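Local coordinates for protein putative adhesin (Bacteroides thetaiotaomicron, PDB 4QDG) that probably serves as an outer-membrane lipoprotein of the FimB/Mfa2 anchor family, taking part in pilus assembly and cell adhesion and binding magnesium ions, at residues A[23-28]-A[273-278]; A[75-80]-A[128-133]; A[152-157]-A[216-221]. All blocks are in the same frame, centred on the assembly; numbering follows the deposited sequence.

Overall arrangement
Contact 1, between residues 23-28 and 273-278, lies near the middle of an elongated, beta-rich chain, and contacts 2 and 3 lie on opposite sides of the chain's centre, their own centres about 37 Å apart. Contact 1 is about 21 Å from contact 2 and about 20 Å from contact 3, centre to centre. Contacts 2 and 3 are antiparallel strand pairs, in series along the chain and both inside the loop that contact 1 closes. Strand 140-159, which supplies residues 152-157 of contact 3, also pairs with strand 127-137 of contact 2. Contact 1 touches contact 3 through S277 and N152, and so joins distant parts of the chain beside the magnesium site of L273, E276 and N151, the last on that long strand.

Contact 1 of 3, residues A[23-28]-A[273-278]; sequences YNMEYA and LDRESE. With MG (magnesium ion), chain D.
R275 slides its guanidinium between two tyrosines of the 23-28 loop, and this is the tight part of the contact. Y27 lies nearly flat against one face, the planes 19° apart and R275 CZ 3.8 Å from the ring centroid, a stacked cation-pi pair. Y23 CD1 lies over the opposite face, the ring inclined 46° to it. With R275 CG anti to the carbonyl carbon (chi1 -76°), that atom sits over the centre of the Y23 ring in a CH-pi contact, and the extended chain carries the guanidinium onward. At its edge, R275 NH1 gives a 2.8 Å hydrogen bond to N24 O. That oxygen also receives Y27 N from the other face of its plane, closing the type I turn N24-Y27. E271 holds R275 NE in a salt bridge, which helps fix the rotation of the group. Beyond Y23, a water links its OH to D274 OD2, whose carboxylate also pairs with R225.

The side of M25, E26 and E276 is looser and watery. The selenium of M25, a selenomethionine, rests on R275 CB at 3.7 Å, and M25 CG lies 3.4 Å from E276 OE1. One water joins M25 N and E26 OE1 and bonds weakly to R275 O. L273 O in the last helical turn and E276 O, just beyond it, each bind magnesium at 2.2 Å, with a water and N151 OD1 as further ligands: a metal site at a helix C-terminus.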
loop_
_atom_site.group_PDB
_atom_site.type_symbol
_atom_site.label_atom_id
_atom_site.label_comp_id
_atom_site.label_asym_id
_atom_site.label_seq_id
_atom_site.Cartn_x
_atom_site.Cartn_y
_atom_site.Cartn_z
ATOM N N TYR A 23 11.895 0.395 -2.746
ATOM C CA TYR A 23 11.337 1.263 -1.695
ATOM C C TYR A 23 10.556 0.451 -0.640
ATOM O O TYR A 23 9.341 0.580 -0.465
ATOM C CB TYR A 23 10.441 2.350 -2.294
ATOM C CG TYR A 23 10.446 3.634 -1.496
ATOM C CD1 TYR A 23 11.640 4.298 -1.212
ATOM C CD2 TYR A 23 9.256 4.215 -1.061
ATOM C CE1 TYR A 23 11.647 5.507 -0.515
ATOM C CE2 TYR A 23 9.257 5.423 -0.360
ATOM C CZ TYR A 23 10.453 6.074 -0.112
ATOM O OH TYR A 23 10.474 7.267 0.560
ATOM N N ASN A 24 11.292 -0.407 0.035
ATOM C CA ASN A 24 10.801 -1.307 1.053
ATOM C C ASN A 24 11.835 -1.327 2.199
ATOM O O ASN A 24 12.873 -0.673 2.100
ATOM C CB ASN A 24 10.535 -2.698 0.441
ATOM C CG ASN A 24 11.674 -3.254 -0.380
ATOM O OD1 ASN A 24 12.801 -3.351 0.083
ATOM N ND2 ASN A 24 11.402 -3.644 -1.611
HETATM N N MSE A 25 11.521 -2.024 3.298
HETATM C CA MSE A 25 12.355 -2.067 4.507
HETATM C C MSE A 25 13.638 -2.885 4.295
HETATM O O MSE A 25 14.582 -2.760 5.089
HETATM C CB MSE A 25 11.548 -2.599 5.716
HETATM C CG MSE A 25 10.389 -1.693 6.105
HETATM SE SE MSE A 25 10.924 0.158 6.629
HETATM C CE MSE A 25 11.484 -0.190 8.451
ATOM N N GLU A 26 13.693 -3.680 3.204
ATOM C CA GLU A 26 14.856 -4.499 2.844
ATOM C C GLU A 26 15.827 -3.709 2.003
ATOM O O GLU A 26 16.960 -4.150 1.824
ATOM C CB GLU A 26 14.429 -5.764 2.083
ATOM C CG GLU A 26 13.605 -6.746 2.916
ATOM C CD GLU A 26 12.227 -6.279 3.359
ATOM O OE1 GLU A 26 11.411 -5.906 2.483
ATOM O OE2 GLU A 26 11.975 -6.271 4.587
ATOM N N TYR A 27 15.389 -2.547 1.476
ATOM C CA TYR A 27 16.174 -1.675 0.594
ATOM C C TYR A 27 16.719 -2.503 -0.610
ATOM O O TYR A 27 17.853 -2.319 -1.066
ATOM C CB TYR A 27 17.319 -0.986 1.381
ATOM C CG TYR A 27 16.863 0.113 2.315
ATOM C CD1 TYR A 27 16.311 -0.187 3.561
ATOM C CD2 TYR A 27 17.033 1.454 1.980
ATOM C CE1 TYR A 27 15.921 0.822 4.439
ATOM C CE2 TYR A 27 16.641 2.470 2.851
ATOM C CZ TYR A 27 16.071 2.149 4.071
ATOM O OH TYR A 27 15.689 3.150 4.932
ATOM N N ALA A 28 15.895 -3.448 -1.082
ATOM C CA ALA A 28 16.275 -4.352 -2.146
ATOM C C ALA A 28 15.146 -4.547 -3.151
ATOM O O ALA A 28 13.981 -4.661 -2.770
ATOM C CB ALA A 28 16.702 -5.699 -1.551
ATOM N N LEU A 273 6.054 4.991 6.367
ATOM C CA LEU A 273 4.687 4.563 6.025
ATOM C C LEU A 273 4.598 3.985 4.613
ATOM O O LEU A 273 3.721 3.146 4.368
ATOM C CB LEU A 273 3.681 5.691 6.180
ATOM C CG LEU A 273 3.511 6.266 7.588
ATOM C CD1 LEU A 273 2.763 7.593 7.522
ATOM C CD2 LEU A 273 2.800 5.252 8.525
ATOM N N ASP A 274 5.510 4.421 3.688
ATOM C CA ASP A 274 5.534 3.877 2.327
ATOM C C ASP A 274 6.402 2.637 2.227
ATOM O O ASP A 274 5.971 1.688 1.588
ATOM C CB ASP A 274 5.998 4.902 1.287
ATOM C CG ASP A 274 5.177 6.159 1.192
ATOM O OD1 ASP A 274 3.944 6.061 1.279
ATOM O OD2 ASP A 274 5.777 7.248 0.962
ATOM N N ARG A 275 7.594 2.614 2.851
ATOM C CA ARG A 275 8.499 1.445 2.763
ATOM C C ARG A 275 7.911 0.181 3.415
ATOM O O ARG A 275 8.143 -0.909 2.930
ATOM C CB ARG A 275 9.867 1.725 3.397
ATOM C CG ARG A 275 10.776 2.574 2.551
ATOM C CD ARG A 275 12.170 2.565 3.150
ATOM N NE ARG A 275 13.073 3.423 2.394
ATOM C CZ ARG A 275 13.787 3.034 1.335
ATOM N NH1 ARG A 275 13.744 1.769 0.919
ATOM N NH2 ARG A 275 14.568 3.900 0.702
ATOM N N GLU A 276 7.204 0.338 4.520
ATOM C CA GLU A 276 6.604 -0.791 5.192
ATOM C C GLU A 276 5.181 -0.993 4.690
ATOM O O GLU A 276 4.392 -0.054 4.690
ATOM C CB GLU A 276 6.629 -0.633 6.727
ATOM C CG GLU A 276 6.121 -1.879 7.452
ATOM C CD GLU A 276 6.904 -3.136 7.134
ATOM O OE1 GLU A 276 7.924 -3.385 7.818
ATOM O OE2 GLU A 276 6.512 -3.859 6.186
ATOM N N SER A 277 4.863 -2.204 4.236
ATOM C CA SER A 277 3.523 -2.514 3.718
ATOM C C SER A 277 2.844 -3.680 4.487
ATOM O O SER A 277 1.670 -3.970 4.258
ATOM C CB SER A 277 3.608 -2.845 2.230
ATOM O OG SER A 277 4.383 -4.020 2.029
ATOM N N GLU A 278 3.595 -4.350 5.360
ATOM C CA GLU A 278 3.131 -5.479 6.151
ATOM C C GLU A 278 3.216 -5.076 7.588
ATOM O O GLU A 278 4.306 -4.847 8.087
ATOM C CB GLU A 278 3.938 -6.767 5.842
ATOM C CG GLU A 278 3.720 -7.335 4.439
ATOM C CD GLU A 278 2.345 -7.882 4.073
ATOM O OE1 GLU A 278 1.593 -8.283 4.991
ATOM O OE2 GLU A 278 2.035 -7.943 2.859
HETATM MG MG MG D . 3.146 1.235 3.381
HETATM O O HOH W 1 6.834 1.577 -1.002
HETATM O O HOH W 2 8.036 8.449 0.550
HETATM O O HOH W 3 9.377 -3.991 3.467
HETATM O O HOH W 4 9.396 -6.192 6.886
HETATM O O HOH W 5 2.945 0.612 1.325
#

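Contact 2 of 3, residues A[75-80]-A[128-133]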
loop_
_atom_site.group_PDB
_atom_site.type_symbol
_atom_site.label_atom_id
_atom_site.label_comp_id
_atom_site.label_asym_id
_atom_site.label_seq_id
_atom_site.Cartn_x
_atom_site.Cartn_y
_atom_site.Cartn_z
ATOM N N ASN A 75 12.753 15.472 -24.716
ATOM C CA ASN A 75 12.771 15.243 -23.277
ATOM C C ASN A 75 11.369 14.783 -22.890
ATOM O O ASN A 75 10.401 15.477 -23.207
ATOM C CB ASN A 75 13.226 16.525 -22.550
ATOM C CG ASN A 75 13.422 16.391 -21.060
ATOM O OD1 ASN A 75 13.975 15.414 -20.548
ATOM N ND2 ASN A 75 13.026 17.416 -20.330
ATOM N N TYR A 76 11.246 13.576 -22.298
ATOM C CA TYR A 76 9.942 12.984 -21.945
ATOM C C TYR A 76 9.785 12.737 -20.460
ATOM O O TYR A 76 10.783 12.613 -19.765
ATOM C CB TYR A 76 9.725 11.649 -22.680
ATOM C CG TYR A 76 9.589 11.797 -24.174
ATOM C CD1 TYR A 76 10.716 11.848 -24.996
ATOM C CD2 TYR A 76 8.336 11.863 -24.777
ATOM C CE1 TYR A 76 10.601 12.006 -26.372
ATOM C CE2 TYR A 76 8.207 11.984 -26.162
ATOM C CZ TYR A 76 9.346 12.044 -26.957
ATOM O OH TYR A 76 9.247 12.159 -28.327
ATOM N N HIS A 77 8.519 12.654 -19.986
ATOM C CA HIS A 77 8.185 12.329 -18.600
ATOM C C HIS A 77 7.345 11.062 -18.626
ATOM O O HIS A 77 6.347 10.992 -19.354
ATOM C CB HIS A 77 7.479 13.475 -17.868
ATOM C CG HIS A 77 7.245 13.166 -16.413
ATOM N ND1 HIS A 77 8.282 13.224 -15.482
ATOM C CD2 HIS A 77 6.121 12.755 -15.787
ATOM C CE1 HIS A 77 7.757 12.832 -14.337
ATOM N NE2 HIS A 77 6.456 12.562 -14.464
ATOM N N PHE A 78 7.839 10.023 -17.941
ATOM C CA PHE A 78 7.228 8.700 -17.906
ATOM C C PHE A 78 6.584 8.408 -16.579
ATOM O O PHE A 78 7.179 8.686 -15.547
ATOM C CB PHE A 78 8.293 7.633 -18.182
ATOM C CG PHE A 78 8.974 7.802 -19.512
ATOM C CD1 PHE A 78 8.415 7.264 -20.673
ATOM C CD2 PHE A 78 10.194 8.468 -19.603
ATOM C CE1 PHE A 78 9.054 7.412 -21.907
ATOM C CE2 PHE A 78 10.841 8.593 -20.833
ATOM C CZ PHE A 78 10.264 8.072 -21.979
ATOM N N VAL A 79 5.389 7.830 -16.594
ATOM C CA VAL A 79 4.690 7.454 -15.372
ATOM C C VAL A 79 4.437 5.974 -15.440
ATOM O O VAL A 79 3.910 5.499 -16.437
ATOM C CB VAL A 79 3.388 8.285 -15.104
ATOM C CG1 VAL A 79 2.737 7.864 -13.792
ATOM C CG2 VAL A 79 3.683 9.786 -15.077
ATOM N N ALA A 80 4.841 5.236 -14.398
ATOM C CA ALA A 80 4.614 3.786 -14.325
ATOM C C ALA A 80 3.657 3.430 -13.214
ATOM O O ALA A 80 3.706 4.008 -12.113
ATOM C CB ALA A 80 5.924 3.034 -14.112
ATOM N N TRP A 128 3.650 2.637 -7.976
ATOM C CA TRP A 128 3.776 3.885 -8.716
ATOM C C TRP A 128 5.200 4.397 -8.690
ATOM O O TRP A 128 5.876 4.302 -7.678
ATOM C CB TRP A 128 2.827 4.961 -8.132
ATOM C CG TRP A 128 2.940 6.300 -8.787
ATOM C CD1 TRP A 128 2.281 6.724 -9.905
ATOM C CD2 TRP A 128 3.820 7.366 -8.411
ATOM N NE1 TRP A 128 2.674 7.999 -10.230
ATOM C CE2 TRP A 128 3.613 8.420 -9.325
ATOM C CE3 TRP A 128 4.738 7.547 -7.365
ATOM C CZ2 TRP A 128 4.284 9.637 -9.219
ATOM C CZ3 TRP A 128 5.409 8.756 -7.268
ATOM C CH2 TRP A 128 5.180 9.784 -8.184
ATOM N N GLY A 129 5.590 5.016 -9.794
ATOM C CA GLY A 129 6.859 5.701 -9.970
ATOM C C GLY A 129 6.808 6.577 -11.206
ATOM O O GLY A 129 5.968 6.372 -12.085
ATOM N N GLU A 130 7.729 7.536 -11.301
ATOM C CA GLU A 130 7.832 8.417 -12.481
ATOM C C GLU A 130 9.301 8.807 -12.749
ATOM O O GLU A 130 10.145 8.713 -11.853
ATOM C CB GLU A 130 6.946 9.666 -12.340
ATOM C CG GLU A 130 7.277 10.534 -11.137
ATOM C CD GLU A 130 6.502 11.830 -11.016
ATOM O OE1 GLU A 130 5.490 11.986 -11.735
ATOM O OE2 GLU A 130 6.917 12.697 -10.212
ATOM N N LEU A 131 9.587 9.254 -13.984
ATOM C CA LEU A 131 10.914 9.632 -14.408
ATOM C C LEU A 131 10.872 10.587 -15.608
ATOM O O LEU A 131 10.075 10.387 -16.519
ATOM C CB LEU A 131 11.696 8.340 -14.781
ATOM C CG LEU A 131 13.167 8.506 -15.197
ATOM C CD1 LEU A 131 14.057 8.672 -13.989
ATOM C CD2 LEU A 131 13.627 7.327 -16.053
ATOM N N THR A 132 11.732 11.622 -15.583
ATOM C CA THR A 132 11.930 12.541 -16.710
ATOM C C THR A 132 13.236 12.113 -17.365
ATOM O O THR A 132 14.244 11.921 -16.665
ATOM C CB THR A 132 11.909 14.024 -16.303
ATOM O OG1 THR A 132 10.687 14.304 -15.652
ATOM C CG2 THR A 132 12.005 14.944 -17.486
ATOM N N LEU A 133 13.209 11.884 -18.685
ATOM C CA LEU A 133 14.408 11.400 -19.362
ATOM C C LEU A 133 14.422 11.840 -20.819
ATOM O O LEU A 133 13.402 11.747 -21.518
ATOM C CB LEU A 133 14.497 9.843 -19.217
ATOM C CG LEU A 133 15.563 9.059 -20.002
ATOM C CD1 LEU A 133 17.001 9.360 -19.493
ATOM C CD2 LEU A 133 15.298 7.566 -19.894
#
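E130 OE1 is gripped by two groups, H77 NE2 from across the strand pair and the hydroxyl of Y103 from a loop. The imidazole N-H of H77 NE2 reaches E130 OE1 at 3.0 Å, with the oxygen in the plane of the ring; the donor stands well above the carboxylate plane, and the two planes are nearly perpendicular (84°). On the other side of the ring, H77 ND1 and T132 OG1 share a 2.6 Å hydrogen bond in which either could be the donor. With CG anti to the backbone N (chi1 -175°), the H77 ring reaches across to the neighbouring strand, where E130 and T132 hold its two nitrogens, and these two bonds resist a flip. Y103 also meets the ring edge-to-face.

The backbones form a regular antiparallel pair within the larger beta scaffold of this fimbrillin-type fold: H77-T132 and V79-E130 are non-hydrogen-bonded pairs, while Y76-L133, F78-L131 and A80-G129 are hydrogen-bonded ones. F78 N to L131 O is short at 2.7 Å.

On the face that carries F78 and L133 the contact turns apolar. F78 CE2 comes to 4.2 Å from L133 CB, and both side chains pack on V15 and L17 of strand 15-20. Back on the H77 face, V79 sets its CG1 obliquely against the W128 indole, 3.6 Å from W128 NE1; that buried nitrogen has no hydrogen-bonding partner in the model, while the Y81 ring meets the indole at about 60°.

Contact 3 of 3, residues A[152-157]-A[216-221]; sequences NIRVVL and VAYAEL
Strands 152-157 and 216-221 run antiparallel, their axes 4.6 Å apart at closest approach and at 161°, and three hydrogen-bonded pairs, I153-L221, V155-A219 and L157-A217, join them through six backbone bonds. The R154-E220 and V156-Y218 pairs alternate with these and put their side chains on one face.

There E220 spreads its carboxylate between two donors. E220 OE1 takes N152 ND2 at 2.7 Å, nearly in line with its own C-O bond and within the plane of the asparagine amide. E220 OE2 takes R154 NH1 at 2.6 Å in a salt bridge; the arginine offers its edge, but comes from above the carboxylate plane, the two groups being 72° apart. Fully extended from CG to NE, the arginine chain carries the guanidinium past E220 and over Y218. It stacks on the tyrosine face with the planes 18° apart, R154 CZ 4.2 Å from the Y218 ring centroid and NH1 shifted toward the CD1 side. One group is thus held by charge at its edge and by the ring across its face, although the arginine was modelled in two conformers, so this describes one of them. Farther along the same side, V156 CG1 meets V216 CG2 at 3.7 Å.

The opposite face is apolar: V155 CG2 lies 3.9 Å from L221 CD1, and the CB atoms of L157 and A217 also meet. On the same face I153, L157 and A219 pack on strand 170-176. N152 OD1 bonds W198, and the other edge of strand 152-157 pairs with strand 278-285, while strand 199-207 flanks strand 216-221.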
loop_
_atom_site.group_PDB
_atom_site.type_symbol
_atom_site.label_atom_id
_atom_site.label_comp_id
_atom_site.label_asym_id
_atom_site.label_seq_id
_atom_site.Cartn_x
_atom_site.Cartn_y
_atom_site.Cartn_z
ATOM N N ASN A 152 -1.150 -3.980 4.383
ATOM C CA ASN A 152 -1.842 -5.057 5.080
ATOM C C ASN A 152 -1.587 -4.846 6.555
ATOM O O ASN A 152 -0.441 -4.673 6.952
ATOM C CB ASN A 152 -1.406 -6.472 4.618
ATOM C CG ASN A 152 -2.318 -7.543 5.189
ATOM O OD1 ASN A 152 -3.447 -7.699 4.750
ATOM N ND2 ASN A 152 -1.905 -8.202 6.275
ATOM N N ILE A 153 -2.663 -4.763 7.341
ATOM C CA ILE A 153 -2.588 -4.553 8.786
ATOM C C ILE A 153 -3.263 -5.753 9.473
ATOM O O ILE A 153 -4.433 -6.011 9.234
ATOM C CB ILE A 153 -3.216 -3.181 9.203
ATOM C CG1 ILE A 153 -2.448 -2.027 8.558
ATOM C CG2 ILE A 153 -3.209 -3.001 10.737
ATOM C CD1 ILE A 153 -3.240 -0.990 7.882
ATOM N N ARG A 154 -2.482 -6.493 10.262
ATOM C CA ARG A 154 -2.963 -7.623 11.040
ATOM C C ARG A 154 -3.127 -7.140 12.485
ATOM O O ARG A 154 -2.159 -6.769 13.129
ATOM C CB ARG A 154 -2.034 -8.854 10.923
ATOM C CG ARG A 154 -2.455 -10.087 11.764
ATOM C CD ARG A 154 -1.452 -11.216 11.549
ATOM N NE ARG A 154 -1.682 -12.421 12.357
ATOM C CZ ARG A 154 -2.358 -13.502 11.962
ATOM N NH1 ARG A 154 -2.966 -13.522 10.778
ATOM N NH2 ARG A 154 -2.448 -14.564 12.755
ATOM N N VAL A 155 -4.382 -7.118 12.966
ATOM C CA VAL A 155 -4.733 -6.698 14.310
ATOM C C VAL A 155 -4.935 -7.932 15.147
ATOM O O VAL A 155 -5.735 -8.783 14.784
ATOM C CB VAL A 155 -5.977 -5.762 14.314
ATOM C CG1 VAL A 155 -6.298 -5.297 15.728
ATOM C CG2 VAL A 155 -5.750 -4.551 13.386
ATOM N N VAL A 156 -4.221 -8.031 16.283
ATOM C CA VAL A 156 -4.318 -9.168 17.186
ATOM C C VAL A 156 -4.829 -8.721 18.568
ATOM O O VAL A 156 -4.396 -7.697 19.088
ATOM C CB VAL A 156 -2.975 -9.937 17.277
ATOM C CG1 VAL A 156 -3.005 -11.026 18.357
ATOM C CG2 VAL A 156 -2.605 -10.552 15.926
ATOM N N LEU A 157 -5.786 -9.487 19.129
ATOM C CA LEU A 157 -6.310 -9.292 20.480
ATOM C C LEU A 157 -5.847 -10.470 21.297
ATOM O O LEU A 157 -6.092 -11.611 20.918
ATOM C CB LEU A 157 -7.837 -9.126 20.519
ATOM C CG LEU A 157 -8.485 -8.114 19.573
ATOM C CD1 LEU A 157 -9.960 -8.071 19.802
ATOM C CD2 LEU A 157 -7.880 -6.711 19.755
ATOM N N VAL A 216 -5.393 -16.355 20.488
ATOM C CA VAL A 216 -5.618 -14.949 20.226
ATOM C C VAL A 216 -6.633 -14.801 19.096
ATOM O O VAL A 216 -6.847 -15.731 18.319
ATOM C CB VAL A 216 -4.268 -14.222 19.913
ATOM C CG1 VAL A 216 -3.248 -14.454 21.014
ATOM C CG2 VAL A 216 -3.694 -14.629 18.573
ATOM N N ALA A 217 -7.220 -13.621 19.007
ATOM C CA ALA A 217 -8.121 -13.224 17.931
ATOM C C ALA A 217 -7.307 -12.414 16.934
ATOM O O ALA A 217 -6.413 -11.653 17.336
ATOM C CB ALA A 217 -9.273 -12.389 18.498
ATOM N N TYR A 218 -7.598 -12.546 15.648
ATOM C CA TYR A 218 -6.895 -11.737 14.652
ATOM C C TYR A 218 -7.857 -11.293 13.587
ATOM O O TYR A 218 -8.855 -11.967 13.350
ATOM C CB TYR A 218 -5.685 -12.479 14.020
ATOM C CG TYR A 218 -6.064 -13.510 12.981
ATOM C CD1 TYR A 218 -6.242 -13.150 11.646
ATOM C CD2 TYR A 218 -6.234 -14.843 13.326
ATOM C CE1 TYR A 218 -6.625 -14.091 10.687
ATOM C CE2 TYR A 218 -6.619 -15.796 12.375
ATOM C CZ TYR A 218 -6.821 -15.410 11.059
ATOM O OH TYR A 218 -7.205 -16.339 10.126
ATOM N N ALA A 219 -7.531 -10.169 12.940
ATOM C CA ALA A 219 -8.195 -9.593 11.788
ATOM C C ALA A 219 -7.139 -9.002 10.832
ATOM O O ALA A 219 -6.247 -8.269 11.258
ATOM C CB ALA A 219 -9.172 -8.517 12.207
ATOM N N GLU A 220 -7.242 -9.342 9.547
ATOM C CA GLU A 220 -6.369 -8.816 8.520
ATOM C C GLU A 220 -7.147 -7.786 7.710
ATOM O O GLU A 220 -8.211 -8.107 7.181
ATOM C CB GLU A 220 -5.834 -9.930 7.642
ATOM C CG GLU A 220 -5.133 -11.027 8.428
ATOM C CD GLU A 220 -3.667 -11.254 8.116
ATOM O OE1 GLU A 220 -3.026 -10.371 7.508
ATOM O OE2 GLU A 220 -3.163 -12.337 8.478
ATOM N N LEU A 221 -6.641 -6.548 7.640
ATOM C CA LEU A 221 -7.291 -5.479 6.883
ATOM C C LEU A 221 -6.322 -4.978 5.810
ATOM O O LEU A 221 -5.134 -4.827 6.067
ATOM C CB LEU A 221 -7.719 -4.330 7.824
ATOM C CG LEU A 221 -8.756 -4.644 8.871
ATOM C CD1 LEU A 221 -8.115 -4.658 10.245
ATOM C CD2 LEU A 221 -9.875 -3.634 8.800
#